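Local structure of cobalamin biosynthesis protein CobN (Mycobacterium tuberculosis, 7C6O) at residues W877-G882 / R1053-A1058; R933-V938 / N972-H977; A958-A963 / R990-I995; R1049-I1054 / A1083-L1088. The protein is the large, catalytic subunit of the cobaltochelatase that inserts cobalt into the corrin ring during cobalamin biosynthesis. One frame throughout, in Å; residues are numbered along the deposited sequence.

Contact 1: W877-G882 / R1053-A1058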
loop_
_atom_site.group_PDB
_atom_site.type_symbol
_atom_site.label_atom_id
_atom_site.label_comp_id
_atom_site.label_asym_id
_atom_site.label_seq_id
_atom_site.Cartn_x
_atom_site.Cartn_y
_atom_site.Cartn_z
ATOM N N TRP A 877 27.384 22.229 4.093
ATOM C CA TRP A 877 26.510 21.157 3.652
ATOM C C TRP A 877 26.404 20.082 4.731
ATOM O O TRP A 877 27.367 19.825 5.460
ATOM C CB TRP A 877 27.029 20.524 2.363
ATOM C CG TRP A 877 27.254 21.483 1.244
ATOM C CD1 TRP A 877 28.456 21.936 0.783
ATOM C CD2 TRP A 877 26.253 22.100 0.428
ATOM N NE1 TRP A 877 28.264 22.801 -0.266
ATOM C CE2 TRP A 877 26.920 22.919 -0.503
ATOM C CE3 TRP A 877 24.856 22.043 0.398
ATOM C CZ2 TRP A 877 26.240 23.676 -1.453
ATOM C CZ3 TRP A 877 24.183 22.795 -0.547
ATOM C CH2 TRP A 877 24.874 23.600 -1.460
ATOM N N PRO A 878 25.247 19.433 4.853
ATOM C CA PRO A 878 25.167 18.255 5.720
ATOM C C PRO A 878 25.928 17.094 5.098
ATOM O O PRO A 878 25.844 16.850 3.892
ATOM C CB PRO A 878 23.663 17.969 5.795
ATOM C CG PRO A 878 23.139 18.472 4.490
ATOM C CD PRO A 878 23.980 19.682 4.140
ATOM N N ARG A 879 26.695 16.388 5.931
ATOM C CA ARG A 879 27.477 15.263 5.427
ATOM C C ARG A 879 26.581 14.106 5.006
ATOM O O ARG A 879 26.905 13.387 4.051
ATOM C CB ARG A 879 28.478 14.801 6.486
ATOM C CG ARG A 879 27.829 14.317 7.773
ATOM C CD ARG A 879 28.842 14.066 8.878
ATOM N NE ARG A 879 28.178 13.839 10.159
ATOM C CZ ARG A 879 27.746 14.812 10.956
ATOM N NH1 ARG A 879 27.906 16.079 10.602
ATOM N NH2 ARG A 879 27.150 14.520 12.105
ATOM N N SER A 880 25.456 13.920 5.692
ATOM C CA SER A 880 24.559 12.810 5.417
ATOM C C SER A 880 23.147 13.180 5.840
ATOM O O SER A 880 22.946 13.844 6.862
ATOM C CB SER A 880 25.007 11.535 6.141
ATOM O OG SER A 880 24.096 10.476 5.903
ATOM N N VAL A 881 22.175 12.746 5.044
ATOM C CA VAL A 881 20.759 12.908 5.343
ATOM C C VAL A 881 20.175 11.530 5.613
ATOM O O VAL A 881 20.395 10.595 4.836
ATOM C CB VAL A 881 20.013 13.597 4.186
ATOM C CG1 VAL A 881 18.513 13.601 4.444
ATOM C CG2 VAL A 881 20.537 15.015 3.979
ATOM N N GLY A 882 19.448 11.401 6.720
ATOM C CA GLY A 882 18.666 10.208 6.993
ATOM C C GLY A 882 17.216 10.473 6.638
ATOM O O GLY A 882 16.635 11.473 7.066
ATOM N N ARG A 1053 26.667 9.193 11.309
ATOM C CA ARG A 1053 26.982 10.264 10.375
ATOM C C ARG A 1053 25.781 11.126 10.011
ATOM O O ARG A 1053 25.965 12.163 9.365
ATOM C CB ARG A 1053 27.581 9.687 9.088
ATOM C CG ARG A 1053 28.911 8.985 9.277
ATOM C CD ARG A 1053 29.561 8.701 7.933
ATOM N NE ARG A 1053 30.874 8.080 8.075
ATOM C CZ ARG A 1053 31.116 6.790 7.867
ATOM N NH1 ARG A 1053 30.132 5.979 7.503
ATOM N NH2 ARG A 1053 32.344 6.313 8.017
ATOM N N ILE A 1054 24.569 10.725 10.397
ATOM C CA ILE A 1054 23.376 11.459 9.986
ATOM C C ILE A 1054 23.404 12.856 10.584
ATOM O O ILE A 1054 23.422 13.026 11.810
ATOM C CB ILE A 1054 22.107 10.704 10.393
ATOM C CG1 ILE A 1054 22.002 9.389 9.618
ATOM C CG2 ILE A 1054 20.877 11.580 10.160
ATOM C CD1 ILE A 1054 20.829 8.523 10.044
ATOM N N ALA A 1055 23.408 13.867 9.716
ATOM C CA ALA A 1055 23.369 15.257 10.150
ATOM C C ALA A 1055 21.952 15.810 10.202
ATOM O O ALA A 1055 21.662 16.675 11.039
ATOM C CB ALA A 1055 24.226 16.123 9.221
ATOM N N VAL A 1056 21.069 15.336 9.323
ATOM C CA VAL A 1056 19.668 15.743 9.291
ATOM C C VAL A 1056 18.813 14.490 9.210
ATOM O O VAL A 1056 18.968 13.695 8.275
ATOM C CB VAL A 1056 19.343 16.654 8.096
ATOM C CG1 VAL A 1056 18.078 17.448 8.373
ATOM C CG2 VAL A 1056 20.502 17.555 7.754
ATOM N N ALA A 1057 17.896 14.327 10.159
ATOM C CA ALA A 1057 16.881 13.283 10.079
ATOM C C ALA A 1057 15.619 13.889 9.477
ATOM O O ALA A 1057 15.033 14.809 10.056
ATOM C CB ALA A 1057 16.602 12.682 11.455
ATOM N N ALA A 1058 15.206 13.386 8.317
ATOM C CA ALA A 1058 14.129 14.000 7.558
ATOM C C ALA A 1058 12.959 13.041 7.389
ATOM O O ALA A 1058 13.136 11.826 7.269
ATOM C CB ALA A 1058 14.619 14.463 6.179
HETATM O O HOH W 1 25.231 12.520 13.687
#
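P878 meets A1055 and V1056 at the apolar centre of this contact. Its CB lies 3.7 Å from V1056 CG2 and is nearly as close to the A1055 methyl. V1056 CG1 is roughly anti to the backbone N (chi1 -159°), which leaves CG2 beside that N and facing the proline. Helix 853-874 covers this group: L867 and Y870 touch P878, and Y870 also touches V1056. I1054 packs on the backbone of G882, with I1054 CG2 3.7 Å from G882 N.

The strands 880-885 and 1056-1061 start here and run parallel. V881 pairs with V1056, and G882 with A1057. G882 N donates to V1056 O at 2.8 Å, and A1058 N donates to G882 O at 2.7 Å. At the strand start S880 O takes two donors. A1055 N binds it at 2.9 Å, and V1056 N adds a weak bond.

R879 forms the outer edge. Its side chain is extended from CG to NE and brings NE within 2.9 Å of R1053 O. The A1055 methyl sits over one face of its guanidinium, offset toward the rim. A water bridges R879 NH2, weakly, and I1054 O. The guanidinium of R1053 turns away to a salt bridge with D981.

The contact is therefore mostly backbone bonding inside a buried sheet. N-H and C=O groups of the two strands satisfy each other across the parallel pair, while the exposed R879 adds a weak water link at the rim.

Contact 2: R933-V938 / N972-H977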
loop_
_atom_site.group_PDB
_atom_site.type_symbol
_atom_site.label_atom_id
_atom_site.label_comp_id
_atom_site.label_asym_id
_atom_site.label_seq_id
_atom_site.Cartn_x
_atom_site.Cartn_y
_atom_site.Cartn_z
ATOM N N ARG A 933 27.967 15.592 -3.707
ATOM C CA ARG A 933 27.031 14.495 -3.512
ATOM C C ARG A 933 26.838 14.275 -2.018
ATOM O O ARG A 933 27.809 14.068 -1.283
ATOM C CB ARG A 933 27.547 13.221 -4.181
ATOM C CG ARG A 933 27.853 13.370 -5.661
ATOM C CD ARG A 933 28.104 12.021 -6.319
ATOM N NE ARG A 933 28.689 12.173 -7.647
ATOM C CZ ARG A 933 27.992 12.426 -8.750
ATOM N NH1 ARG A 933 26.672 12.554 -8.690
ATOM N NH2 ARG A 933 28.614 12.555 -9.914
ATOM N N ILE A 934 25.592 14.347 -1.567
ATOM C CA ILE A 934 25.269 14.199 -0.154
ATOM C C ILE A 934 24.980 12.731 0.125
ATOM O O ILE A 934 24.229 12.086 -0.615
ATOM C CB ILE A 934 24.069 15.083 0.231
ATOM C CG1 ILE A 934 24.287 16.529 -0.232
ATOM C CG2 ILE A 934 23.822 15.024 1.731
ATOM C CD1 ILE A 934 25.452 17.238 0.441
ATOM N N ASP A 935 25.580 12.198 1.186
ATOM C CA ASP A 935 25.307 10.825 1.584
ATOM C C ASP A 935 23.875 10.706 2.094
ATOM O O ASP A 935 23.313 11.647 2.661
ATOM C CB ASP A 935 26.298 10.375 2.660
ATOM C CG ASP A 935 26.552 8.875 2.639
ATOM O OD1 ASP A 935 25.891 8.154 1.863
ATOM O OD2 ASP A 935 27.429 8.415 3.400
ATOM N N VAL A 936 23.271 9.543 1.871
ATOM C CA VAL A 936 21.896 9.296 2.291
ATOM C C VAL A 936 21.815 7.927 2.950
ATOM O O VAL A 936 22.268 6.929 2.378
ATOM C CB VAL A 936 20.899 9.376 1.116
ATOM C CG1 VAL A 936 19.479 9.131 1.617
ATOM C CG2 VAL A 936 20.989 10.719 0.413
ATOM N N THR A 937 21.242 7.881 4.149
ATOM C CA THR A 937 20.833 6.639 4.790
ATOM C C THR A 937 19.315 6.565 4.743
ATOM O O THR A 937 18.632 7.513 5.142
ATOM C CB THR A 937 21.328 6.562 6.238
ATOM O OG1 THR A 937 22.757 6.457 6.250
ATOM C CG2 THR A 937 20.736 5.350 6.941
ATOM N N VAL A 938 18.793 5.451 4.239
ATOM C CA VAL A 938 17.366 5.292 3.979
ATOM C C VAL A 938 16.816 4.230 4.915
ATOM O O VAL A 938 17.306 3.094 4.932
ATOM C CB VAL A 938 17.093 4.912 2.517
ATOM C CG1 VAL A 938 15.601 4.696 2.296
ATOM C CG2 VAL A 938 17.627 5.980 1.578
ATOM N N ASN A 972 32.097 14.496 -3.012
ATOM C CA ASN A 972 31.369 13.226 -2.964
ATOM C C ASN A 972 31.468 12.682 -1.537
ATOM O O ASN A 972 32.419 11.977 -1.195
ATOM C CB ASN A 972 31.935 12.248 -3.984
ATOM C CG ASN A 972 31.089 10.998 -4.137
ATOM O OD1 ASN A 972 30.356 10.606 -3.228
ATOM N ND2 ASN A 972 31.199 10.354 -5.293
ATOM N N TYR A 973 30.464 13.007 -0.719
ATOM C CA TYR A 973 30.460 12.527 0.659
ATOM C C TYR A 973 30.171 11.033 0.727
ATOM O O TYR A 973 30.583 10.367 1.685
ATOM C CB TYR A 973 29.437 13.301 1.494
ATOM C CG TYR A 973 29.687 14.797 1.575
ATOM C CD1 TYR A 973 30.925 15.339 1.251
ATOM C CD2 TYR A 973 28.681 15.663 1.985
ATOM C CE1 TYR A 973 31.152 16.703 1.323
ATOM C CE2 TYR A 973 28.898 17.028 2.062
ATOM C CZ TYR A 973 30.134 17.542 1.731
ATOM O OH TYR A 973 30.352 18.898 1.808
ATOM N N VAL A 974 29.465 10.494 -0.271
ATOM C CA VAL A 974 29.191 9.059 -0.308
ATOM C C VAL A 974 30.493 8.277 -0.407
ATOM O O VAL A 974 30.772 7.389 0.407
ATOM C CB VAL A 974 28.248 8.718 -1.476
ATOM C CG1 VAL A 974 27.972 7.220 -1.519
ATOM C CG2 VAL A 974 26.954 9.505 -1.364
ATOM N N ARG A 975 31.311 8.601 -1.412
ATOM C CA ARG A 975 32.587 7.912 -1.577
ATOM C C ARG A 975 33.492 8.128 -0.372
ATOM O O ARG A 975 34.179 7.200 0.068
ATOM C CB ARG A 975 33.280 8.383 -2.856
ATOM C CG ARG A 975 34.666 7.795 -3.038
ATOM C CD ARG A 975 35.293 8.244 -4.340
ATOM N NE ARG A 975 36.589 7.610 -4.562
ATOM C CZ ARG A 975 36.744 6.385 -5.055
ATOM N NH1 ARG A 975 37.962 5.886 -5.223
ATOM N NH2 ARG A 975 35.683 5.658 -5.379
ATOM N N ALA A 976 33.498 9.344 0.179
ATOM C CA ALA A 976 34.363 9.639 1.318
ATOM C C ALA A 976 34.030 8.747 2.508
ATOM O O ALA A 976 34.928 8.199 3.159
ATOM C CB ALA A 976 34.242 11.114 1.698
ATOM N N HIS A 977 32.739 8.591 2.807
ATOM C CA HIS A 977 32.339 7.738 3.921
ATOM C C HIS A 977 32.602 6.270 3.614
ATOM O O HIS A 977 33.055 5.521 4.489
ATOM C CB HIS A 977 30.863 7.959 4.247
ATOM C CG HIS A 977 30.544 9.356 4.677
ATOM N ND1 HIS A 977 29.278 9.893 4.577
ATOM C CD2 HIS A 977 31.324 10.326 5.209
ATOM C CE1 HIS A 977 29.293 11.136 5.028
ATOM N NE2 HIS A 977 30.522 11.423 5.416
#
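D935 and H977 make the central polar contact. H977 ND1 donates to D935 OD2 at 2.6 Å, with an N-H...O angle of 165°. The oxygen lies in the plane of the imidazole, at its edge, and accepts through its anti lone pair. The carboxylate and ring planes are 32° apart. A chi1 of -152°, roughly anti, carries the D935 carboxylate across to the helix. V974 packs against the same residue, with V974 CG2 3.6 Å from D935 CA.

The backbones join one turn earlier. Y973 N donates to R933 O at 2.9 Å. The ring of Y973 runs alongside I934, whose CD1 is 3.8 Å from Y973 CE2. R933 and N972 touch through R933 CD and N972 ND2, 3.7 Å apart.

The next shell fixes these groups. N972 is the N-cap of helix 973-985: its OD1 accepts from R975 N at 2.9 Å, from a donor well above the carbonyl plane. E967 binds both N972 ND2 and R933 NE, and the R933 guanidinium also reaches carbonyls of M924 and L905. D935 OD1 forms a salt bridge with R994.

D935 is thus held by a histidine on one oxygen and an arginine on the other. The two partners together fix the rotation of the carboxylate. The histidine bond ties the start of strand 935-940 to the N-terminal part of helix 973-985.

Contact 3: A958-A963 / R990-I995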
loop_
_atom_site.group_PDB
_atom_site.type_symbol
_atom_site.label_atom_id
_atom_site.label_comp_id
_atom_site.label_asym_id
_atom_site.label_seq_id
_atom_site.Cartn_x
_atom_site.Cartn_y
_atom_site.Cartn_z
ATOM N N ALA A 958 22.121 3.206 -7.079
ATOM C CA ALA A 958 22.559 4.596 -7.158
ATOM C C ALA A 958 23.672 4.887 -6.161
ATOM O O ALA A 958 24.635 5.591 -6.488
ATOM C CB ALA A 958 21.374 5.535 -6.928
ATOM N N VAL A 959 23.552 4.363 -4.940
ATOM C CA VAL A 959 24.594 4.555 -3.933
ATOM C C VAL A 959 25.912 3.956 -4.410
ATOM O O VAL A 959 26.965 4.602 -4.358
ATOM C CB VAL A 959 24.161 3.947 -2.587
ATOM C CG1 VAL A 959 25.325 3.970 -1.603
ATOM C CG2 VAL A 959 22.963 4.691 -2.028
ATOM N N ARG A 960 25.872 2.702 -4.868
ATOM C CA ARG A 960 27.088 2.058 -5.351
ATOM C C ARG A 960 27.628 2.749 -6.596
ATOM O O ARG A 960 28.848 2.820 -6.784
ATOM C CB ARG A 960 26.822 0.577 -5.620
ATOM C CG ARG A 960 26.688 -0.252 -4.351
ATOM C CD ARG A 960 26.426 -1.720 -4.651
ATOM N NE ARG A 960 25.039 -1.955 -5.036
ATOM C CZ ARG A 960 24.634 -2.181 -6.280
ATOM N NH1 ARG A 960 25.512 -2.213 -7.273
ATOM N NH2 ARG A 960 23.348 -2.381 -6.528
ATOM N N LEU A 961 26.738 3.266 -7.445
ATOM C CA LEU A 961 27.159 4.024 -8.619
ATOM C C LEU A 961 28.056 5.192 -8.222
ATOM O O LEU A 961 29.193 5.309 -8.692
ATOM C CB LEU A 961 25.927 4.524 -9.377
ATOM C CG LEU A 961 25.936 4.636 -10.905
ATOM C CD1 LEU A 961 24.655 5.309 -11.380
ATOM C CD2 LEU A 961 27.156 5.381 -11.429
ATOM N N VAL A 962 27.558 6.068 -7.344
ATOM C CA VAL A 962 28.310 7.266 -6.990
ATOM C C VAL A 962 29.442 6.982 -6.013
ATOM O O VAL A 962 30.412 7.750 -5.968
ATOM C CB VAL A 962 27.386 8.349 -6.407
ATOM C CG1 VAL A 962 26.369 8.775 -7.441
ATOM C CG2 VAL A 962 26.695 7.855 -5.142
ATOM N N ALA A 963 29.352 5.909 -5.223
ATOM C CA ALA A 963 30.463 5.566 -4.342
ATOM C C ALA A 963 31.703 5.189 -5.142
ATOM O O ALA A 963 32.830 5.367 -4.664
ATOM C CB ALA A 963 30.067 4.423 -3.408
ATOM N N ARG A 990 29.682 -3.964 2.594
ATOM C CA ARG A 990 29.312 -3.292 3.835
ATOM C C ARG A 990 29.526 -1.787 3.730
ATOM O O ARG A 990 28.720 -1.000 4.241
ATOM C CB ARG A 990 30.111 -3.861 5.007
ATOM C CG ARG A 990 29.764 -5.293 5.379
ATOM C CD ARG A 990 30.444 -5.673 6.687
ATOM N NE ARG A 990 30.153 -4.691 7.728
ATOM C CZ ARG A 990 30.775 -4.632 8.900
ATOM N NH1 ARG A 990 31.732 -5.502 9.191
ATOM N NH2 ARG A 990 30.441 -3.699 9.779
ATOM N N ALA A 991 30.601 -1.369 3.056
ATOM C CA ALA A 991 30.935 0.048 2.970
ATOM C C ALA A 991 29.932 0.845 2.145
ATOM O O ALA A 991 29.863 2.068 2.299
ATOM C CB ALA A 991 32.338 0.220 2.387
ATOM N N THR A 992 29.160 0.194 1.278
ATOM C CA THR A 992 28.150 0.875 0.477
ATOM C C THR A 992 26.732 0.583 0.951
ATOM O O THR A 992 25.773 0.892 0.235
ATOM C CB THR A 992 28.289 0.494 -0.997
ATOM O OG1 THR A 992 28.132 -0.923 -1.145
ATOM C CG2 THR A 992 29.654 0.918 -1.529
ATOM N N THR A 993 26.576 -0.009 2.132
ATOM C CA THR A 993 25.253 -0.315 2.660
ATOM C C THR A 993 24.614 0.962 3.188
ATOM O O THR A 993 25.195 1.648 4.035
ATOM C CB THR A 993 25.349 -1.375 3.754
ATOM O OG1 THR A 993 25.823 -2.603 3.185
ATOM C CG2 THR A 993 23.991 -1.615 4.388
ATOM N N ARG A 994 23.424 1.284 2.676
ATOM C CA ARG A 994 22.700 2.489 3.079
ATOM C C ARG A 994 21.220 2.272 3.358
ATOM O O ARG A 994 20.608 3.135 4.000
ATOM C CB ARG A 994 22.834 3.581 2.007
ATOM C CG ARG A 994 24.235 4.143 1.837
ATOM C CD ARG A 994 24.699 4.869 3.087
ATOM N NE ARG A 994 25.978 5.545 2.879
ATOM C CZ ARG A 994 27.164 4.955 2.999
ATOM N NH1 ARG A 994 27.240 3.670 3.323
ATOM N NH2 ARG A 994 28.276 5.649 2.792
ATOM N N ILE A 995 20.615 1.177 2.907
ATOM C CA ILE A 995 19.173 0.974 2.998
ATOM C C ILE A 995 18.887 -0.011 4.124
ATOM O O ILE A 995 19.373 -1.148 4.106
ATOM C CB ILE A 995 18.598 0.470 1.667
ATOM C CG1 ILE A 995 19.063 1.360 0.513
ATOM C CG2 ILE A 995 17.073 0.425 1.730
ATOM C CD1 ILE A 995 18.701 0.822 -0.849
#
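The backbones of R960 and T992 come nearest here, with their CA atoms 6.0 Å apart. Segment 958-963 is the last part of helix 949-963. Segment 990-995 leaves the short helix 988-991, and T992 is its first residue outside helical geometry. T993 N still bonds back to R990 O.

V959 and T992 give most of the contact. V959 CG1 reaches both T992 O and R994 CG, each at 3.6 Å. It is anti to the backbone N (chi1 172°), and V959 CG2 lies farther from R994. The valine and the arginine cross at about a right angle, so the methyl meets the aliphatic part of the R994 chain. R960 also lies across T992, its CG 3.6 Å from T992 OG1. On the other branch of the threonine, T992 CG2 meets the A963 methyl at 4.0 Å. The touching is by carbon atoms against carbon or oxygen.

The polar ends go elsewhere. R960 forms salt bridges with D956 and D957 of its own helix. R994 bends at chi2 (-64°), and its NH1 turns back to the end of helix 988-991 and the residues after it. It donates to T993 O at 3.0 Å, in the guanidinium plane, and to A991 O at 3.2 Å, tilted from that plane. R994 NE forms a salt bridge with D935.

The contact joins helix 949-963 to the segment that leads into strand 995-997 of the mixed sheet. L905 of helix 896-905 touches V959, and V974 of helix 973-985 touches A963. R994 binds V938 by its backbone, and I995 begins strand 995-997, next to strand 935-940.

Contact 4: R1049-I1054 / A1083-L1088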
loop_
_atom_site.group_PDB
_atom_site.type_symbol
_atom_site.label_atom_id
_atom_site.label_comp_id
_atom_site.label_asym_id
_atom_site.label_seq_id
_atom_site.Cartn_x
_atom_site.Cartn_y
_atom_site.Cartn_z
ATOM N N ARG A 1049 27.222 2.607 12.144
ATOM C CA ARG A 1049 28.230 3.420 11.473
ATOM C C ARG A 1049 27.587 4.522 10.640
ATOM O O ARG A 1049 28.042 5.672 10.667
ATOM C CB ARG A 1049 29.128 2.540 10.602
ATOM C CG ARG A 1049 29.955 1.536 11.389
ATOM C CD ARG A 1049 30.909 0.760 10.494
ATOM N NE ARG A 1049 32.051 1.572 10.090
ATOM C CZ ARG A 1049 33.143 1.740 10.830
ATOM N NH1 ARG A 1049 33.239 1.152 12.015
ATOM N NH2 ARG A 1049 34.137 2.497 10.387
ATOM N N GLN A 1050 26.522 4.196 9.903
ATOM C CA GLN A 1050 25.885 5.192 9.049
ATOM C C GLN A 1050 25.027 6.165 9.853
ATOM O O GLN A 1050 25.005 7.363 9.550
ATOM C CB GLN A 1050 25.045 4.510 7.965
ATOM C CG GLN A 1050 25.758 3.389 7.209
ATOM C CD GLN A 1050 27.160 3.764 6.752
ATOM O OE1 GLN A 1050 27.425 4.907 6.376
ATOM N NE2 GLN A 1050 28.067 2.792 6.782
ATOM N N TYR A 1051 24.312 5.679 10.871
ATOM C CA TYR A 1051 23.484 6.583 11.667
ATOM C C TYR A 1051 24.327 7.594 12.429
ATOM O O TYR A 1051 23.892 8.733 12.627
ATOM C CB TYR A 1051 22.594 5.794 12.631
ATOM C CG TYR A 1051 21.271 5.376 12.030
ATOM C CD1 TYR A 1051 21.228 4.656 10.844
ATOM C CD2 TYR A 1051 20.065 5.695 12.648
ATOM C CE1 TYR A 1051 20.027 4.267 10.283
ATOM C CE2 TYR A 1051 18.852 5.306 12.093
ATOM C CZ TYR A 1051 18.844 4.591 10.908
ATOM O OH TYR A 1051 17.655 4.192 10.335
ATOM N N ARG A 1052 25.538 7.211 12.848
ATOM C CA ARG A 1052 26.412 8.166 13.519
ATOM C C ARG A 1052 26.755 9.352 12.629
ATOM O O ARG A 1052 27.086 10.424 13.148
ATOM C CB ARG A 1052 27.700 7.480 13.994
ATOM C CG ARG A 1052 27.538 6.678 15.278
ATOM C CD ARG A 1052 28.880 6.184 15.808
ATOM N NE ARG A 1052 28.877 4.742 16.039
ATOM C CZ ARG A 1052 28.647 4.166 17.215
ATOM N NH1 ARG A 1052 28.404 4.906 18.289
ATOM N NH2 ARG A 1052 28.665 2.844 17.315
ATOM N N ARG A 1053 26.667 9.193 11.309
ATOM C CA ARG A 1053 26.982 10.264 10.375
ATOM C C ARG A 1053 25.781 11.126 10.011
ATOM O O ARG A 1053 25.965 12.163 9.365
ATOM C CB ARG A 1053 27.581 9.687 9.088
ATOM C CG ARG A 1053 28.911 8.985 9.277
ATOM C CD ARG A 1053 29.561 8.701 7.933
ATOM N NE ARG A 1053 30.874 8.080 8.075
ATOM C CZ ARG A 1053 31.116 6.790 7.867
ATOM N NH1 ARG A 1053 30.132 5.979 7.503
ATOM N NH2 ARG A 1053 32.344 6.313 8.017
ATOM N N ILE A 1054 24.569 10.725 10.397
ATOM C CA ILE A 1054 23.376 11.459 9.986
ATOM C C ILE A 1054 23.404 12.856 10.584
ATOM O O ILE A 1054 23.422 13.026 11.810
ATOM C CB ILE A 1054 22.107 10.704 10.393
ATOM C CG1 ILE A 1054 22.002 9.389 9.618
ATOM C CG2 ILE A 1054 20.877 11.580 10.160
ATOM C CD1 ILE A 1054 20.829 8.523 10.044
ATOM N N ALA A 1083 16.239 9.712 17.839
ATOM C CA ALA A 1083 16.665 9.173 19.126
ATOM C C ALA A 1083 17.831 8.206 18.969
ATOM O O ALA A 1083 18.738 8.175 19.809
ATOM C CB ALA A 1083 15.490 8.485 19.822
ATOM N N THR A 1084 17.825 7.412 17.899
ATOM C CA THR A 1084 18.893 6.436 17.699
ATOM C C THR A 1084 20.219 7.126 17.397
ATOM O O THR A 1084 21.265 6.733 17.927
ATOM C CB THR A 1084 18.505 5.468 16.582
ATOM O OG1 THR A 1084 17.294 4.794 16.945
ATOM C CG2 THR A 1084 19.602 4.434 16.354
ATOM N N VAL A 1085 20.191 8.171 16.564
ATOM C CA VAL A 1085 21.399 8.953 16.313
ATOM C C VAL A 1085 21.886 9.607 17.601
ATOM O O VAL A 1085 23.091 9.628 17.887
ATOM C CB VAL A 1085 21.143 9.997 15.209
ATOM C CG1 VAL A 1085 22.363 10.897 15.022
ATOM C CG2 VAL A 1085 20.775 9.312 13.899
ATOM N N ARG A 1086 20.962 10.151 18.399
ATOM C CA ARG A 1086 21.356 10.767 19.662
ATOM C C ARG A 1086 21.981 9.741 20.599
ATOM O O ARG A 1086 22.991 10.022 21.252
ATOM C CB ARG A 1086 20.153 11.439 20.328
ATOM C CG ARG A 1086 20.511 12.223 21.590
ATOM C CD ARG A 1086 19.309 12.931 22.211
ATOM N NE ARG A 1086 18.265 11.991 22.608
ATOM C CZ ARG A 1086 17.073 11.912 22.027
ATOM N NH1 ARG A 1086 16.766 12.732 21.032
ATOM N NH2 ARG A 1086 16.185 11.020 22.449
ATOM N N ALA A 1087 21.399 8.542 20.669
ATOM C CA ALA A 1087 21.964 7.494 21.514
ATOM C C ALA A 1087 23.375 7.130 21.072
ATOM O O ALA A 1087 24.267 6.935 21.908
ATOM C CB ALA A 1087 21.064 6.259 21.493
ATOM N N LEU A 1088 23.601 7.048 19.760
ATOM C CA LEU A 1088 24.901 6.619 19.255
ATOM C C LEU A 1088 25.964 7.693 19.451
ATOM O O LEU A 1088 27.112 7.379 19.791
ATOM C CB LEU A 1088 24.788 6.242 17.778
ATOM C CG LEU A 1088 24.040 4.946 17.464
ATOM C CD1 LEU A 1088 23.710 4.865 15.986
ATOM C CD2 LEU A 1088 24.863 3.740 17.899
#
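Y1051 and R1052 present the two flat groups to helix 1072-1089. The Y1051 ring has I1054 CD1 over one face, 3.7 Å above the plane and offset toward the rim. V1085 CG2 and T1084 CG2 approach the ring obliquely, each 3.9 Å from Y1051 CD2. The guanidinium of R1052 carries L1088 CD2 over one face, 3.6 Å above its plane and also toward the rim.

L1088 lies between these two residues. Its CD1 meets Y1051 CB at 3.7 Å, while its CB meets R1052 CG at the same distance. The leucine and the arginine cross at about a right angle. R1052 is bent at chi3 (-127°), and its NH1 reaches L1088 O at 3.2 Å. This bond is weak, with an N-H...O angle of only 123°.

V1085 fills the middle. Its CG2 stands beside the backbone N and lies 3.4 Å from Y1051 O, and the same methyl touches I1054 CD1. Y1051 O accepts from I1054 N, closing a type I beta turn from Y1051 to I1054. The hydroxyl of Y1051 bonds to that of Y1026 in helix 1019-1030. T937 and R939 of strand 935-940 touch the tyrosine as well.

The turn links helix 1044-1051 to strand 1056-1061, and helix 1072-1089 is the next helix after that strand. The following strand, 1094-1099, lies parallel beside 1056-1061. Helix 1072-1089 is thus the connection of a beta-alpha-beta crossover, and this contact packs it on the turn that leads into the first strand.

In the fold
All four contacts belong to one mixed sheet and the helices around it, within the CobN/magnesium chelatase family region. Strands 995-997, 935-940, 880-885, 1056-1061 and 1094-1099 are neighbours in that order. Contact 1 joins two of the middle strands and closes a long loop of chain. Contacts 2 and 3 are nested in that loop and cross along the sequence. Their centres are 8 Å apart, and their helices 949-963, 973-985 and 988-991 follow one another. Contact 4 comes later, shares R1053 and I1054 with contact 1, and has its centre 10 Å from it. The long-range strand pairing of contact 1 and the shorter-range packing of contacts 2 to 4 thus meet in one sheet-and-helix region.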